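Local structure of putative cathepsin d (Ixodes ricinus, 5N7Q) at residues C49-K52 against Y53-H56. The protein probably cleaves proteins as a tick cathepsin D-like aspartic endopeptidase of the pepsin family, and is blocked by pepstatin A. Sequence-based numbering, arbitrary orientation.
Sequences CTTK and YCLH
With its SG anti to the backbone N (chi1 173°), Cys49 reaches across to Cys54. Cys49 SG and Cys54 SG join at 2.1 Å in a disulfide, and its chi3 of 82° is near the right angle that such a bond prefers. Thr51 folds its OG1 between its backbone N and carbonyl carbon, where Thr51 OG1 accepts from Cys54 N at 3.1 Å. The N-H points almost straight at the oxygen (163°); Thr51 stands right before the short helix 52-55, and this bond caps it. Cys54 thus gives its N-H to the cap and its SG to the disulfide, so the two meet at one residue. Helical pairing begins at once: Leu55 N donates to Thr51 O at 2.9 Å, and the Leu55 side chain lies alongside that carbonyl, CG 3.4 Å from Thr51 O, with CD1 reaching on to Thr50 O. From just past the helix, two N-H groups of His56 converge on Lys52 O. His56 ND1 bonds to Lys52 O at 2.9 Å, nearly straight and with the oxygen close to the ring plane, whereas His56 N adds a weak, more bent bond to Lys52 O at 3.2 Å. This pairing restrains the rotation of the imidazole as His56 leaves helical backbone geometry. Tyr53 carries its ring away from the turn, onto Trp43 and Pro45 of strand 42-45 and Val111 of strand 103-112, while Cys49 packs on Leu109. A single N-capped helical turn, closed by a short-range disulfide and packed through Tyr53 and Cys49 against these strands, is characteristic of the small disulfide loop in the N-terminal lobe of pepsin-like aspartic peptidases.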
ATOM      1  N   CYS A  49       7.677 -25.460  -1.534  1.00 13.95           N
ATOM      2  CA  CYS A  49       6.433 -25.353  -2.313  1.00 14.71           C
ATOM      3  C   CYS A  49       6.771 -25.591  -3.778  1.00 14.93           C
ATOM      4  O   CYS A  49       7.693 -24.980  -4.296  1.00 13.84           O
ATOM      5  CB  CYS A  49       5.856 -23.944  -2.096  1.00 14.45           C
ATOM      6  SG  CYS A  49       4.438 -23.533  -3.118  1.00 15.31           S
ATOM      7  N   THR A  50       6.025 -26.475  -4.438  1.00 15.93           N
ATOM      8  CA  THR A  50       6.258 -26.811  -5.859  1.00 16.62           C
ATOM      9  C   THR A  50       4.999 -26.607  -6.712  1.00 16.24           C
ATOM     10  O   THR A  50       4.869 -27.210  -7.777  1.00 18.00           O
ATOM     11  CB  THR A  50       6.740 -28.271  -5.993  1.00 17.88           C
ATOM     12  OG1 THR A  50       5.737 -29.145  -5.438  1.00 19.15           O
ATOM     13  CG2 THR A  50       8.078 -28.453  -5.269  1.00 18.36           C
ATOM     14  N   THR A  51       4.081 -25.755  -6.255  1.00 15.33           N
ATOM     15  CA  THR A  51       2.905 -25.383  -7.035  1.00 15.33           C
ATOM     16  C   THR A  51       3.324 -24.552  -8.252  1.00 15.43           C
ATOM     17  O   THR A  51       4.445 -24.018  -8.309  1.00 15.30           O
ATOM     18  CB  THR A  51       1.917 -24.535  -6.216  1.00 14.90           C
ATOM     19  OG1 THR A  51       2.551 -23.306  -5.821  1.00 14.77           O
ATOM     20  CG2 THR A  51       1.405 -25.262  -4.973  1.00 15.05           C
ATOM     21  N   LYS A  52       2.398 -24.407  -9.195  1.00 15.62           N
ATOM     22  CA  LYS A  52       2.620 -23.543 -10.361  1.00 16.12           C
ATOM     23  C   LYS A  52       3.050 -22.142  -9.902  1.00 14.28           C
ATOM     24  O   LYS A  52       3.997 -21.549 -10.441  1.00 14.64           O
ATOM     25  CB  LYS A  52       1.345 -23.483 -11.204  1.00 17.81           C
ATOM     26  CG  LYS A  52       1.459 -22.669 -12.483  1.00 20.00           C
ATOM     27  CD  LYS A  52       0.266 -22.904 -13.405  1.00 22.00           C
ATOM     28  CE  LYS A  52      -0.965 -22.150 -12.951  1.00 24.01           C
ATOM     29  NZ  LYS A  52      -2.102 -22.295 -13.916  1.00 25.31           N
ATOM     30  N   TYR A  53       2.358 -21.631  -8.885  1.00 13.32           N
ATOM     31  CA  TYR A  53       2.672 -20.315  -8.335  1.00 12.98           C
ATOM     32  C   TYR A  53       4.124 -20.246  -7.882  1.00 12.83           C
ATOM     33  O   TYR A  53       4.898 -19.360  -8.284  1.00 11.93           O
ATOM     34  CB  TYR A  53       1.737 -19.998  -7.164  1.00 12.84           C
ATOM     35  CG  TYR A  53       2.211 -18.812  -6.362  1.00 12.19           C
ATOM     36  CD1 TYR A  53       2.127 -17.508  -6.859  1.00 11.94           C
ATOM     37  CD2 TYR A  53       2.793 -18.982  -5.112  1.00 12.68           C
ATOM     38  CE1 TYR A  53       2.602 -16.430  -6.127  1.00 12.04           C
ATOM     39  CE2 TYR A  53       3.267 -17.908  -4.385  1.00 12.73           C
ATOM     40  CZ  TYR A  53       3.168 -16.630  -4.876  1.00 12.26           C
ATOM     41  OH  TYR A  53       3.637 -15.590  -4.111  1.00 12.91           O
ATOM     42  N   CYS A  54       4.526 -21.208  -7.072  1.00 12.66           N
ATOM     43  CA  CYS A  54       5.872 -21.170  -6.493  1.00 13.14           C
ATOM     44  C   CYS A  54       6.947 -21.357  -7.554  1.00 13.68           C
ATOM     45  O   CYS A  54       7.971 -20.673  -7.528  1.00 12.75           O
ATOM     46  CB  CYS A  54       6.007 -22.188  -5.371  1.00 13.50           C
ATOM     47  SG  CYS A  54       4.977 -21.741  -3.968  1.00 14.45           S
ATOM     48  N   LEU A  55       6.682 -22.214  -8.538  1.00 14.45           N
ATOM     49  CA  LEU A  55       7.689 -22.477  -9.570  1.00 15.93           C
ATOM     50  C   LEU A  55       7.903 -21.320 -10.525  1.00 15.72           C
ATOM     51  O   LEU A  55       8.938 -21.279 -11.205  1.00 16.81           O
ATOM     52  CB  LEU A  55       7.363 -23.761 -10.319  1.00 18.62           C
ATOM     53  CG  LEU A  55       7.496 -25.027  -9.458  1.00 20.23           C
ATOM     54  CD1 LEU A  55       7.299 -26.222 -10.367  1.00 22.70           C
ATOM     55  CD2 LEU A  55       8.816 -25.159  -8.693  1.00 21.48           C
ATOM     56  N   HIS A  56       6.960 -20.371 -10.547  1.00 13.84           N
ATOM     57  CA  HIS A  56       7.097 -19.162 -11.368  1.00 14.38           C
ATOM     58  C   HIS A  56       7.355 -17.901 -10.566  1.00 13.41           C
ATOM     59  O   HIS A  56       7.160 -16.793 -11.067  1.00 14.18           O
ATOM     60  CB  HIS A  56       5.884 -19.019 -12.274  1.00 14.75           C
ATOM     61  CG  HIS A  56       5.822 -20.097 -13.294  1.00 15.68           C
ATOM     62  ND1 HIS A  56       5.150 -21.275 -13.083  1.00 16.78           N
ATOM     63  CD2 HIS A  56       6.444 -20.220 -14.491  1.00 15.91           C
ATOM     64  CE1 HIS A  56       5.329 -22.069 -14.124  1.00 16.56           C
ATOM     65  NE2 HIS A  56       6.109 -21.450 -14.988  1.00 16.85           N
TER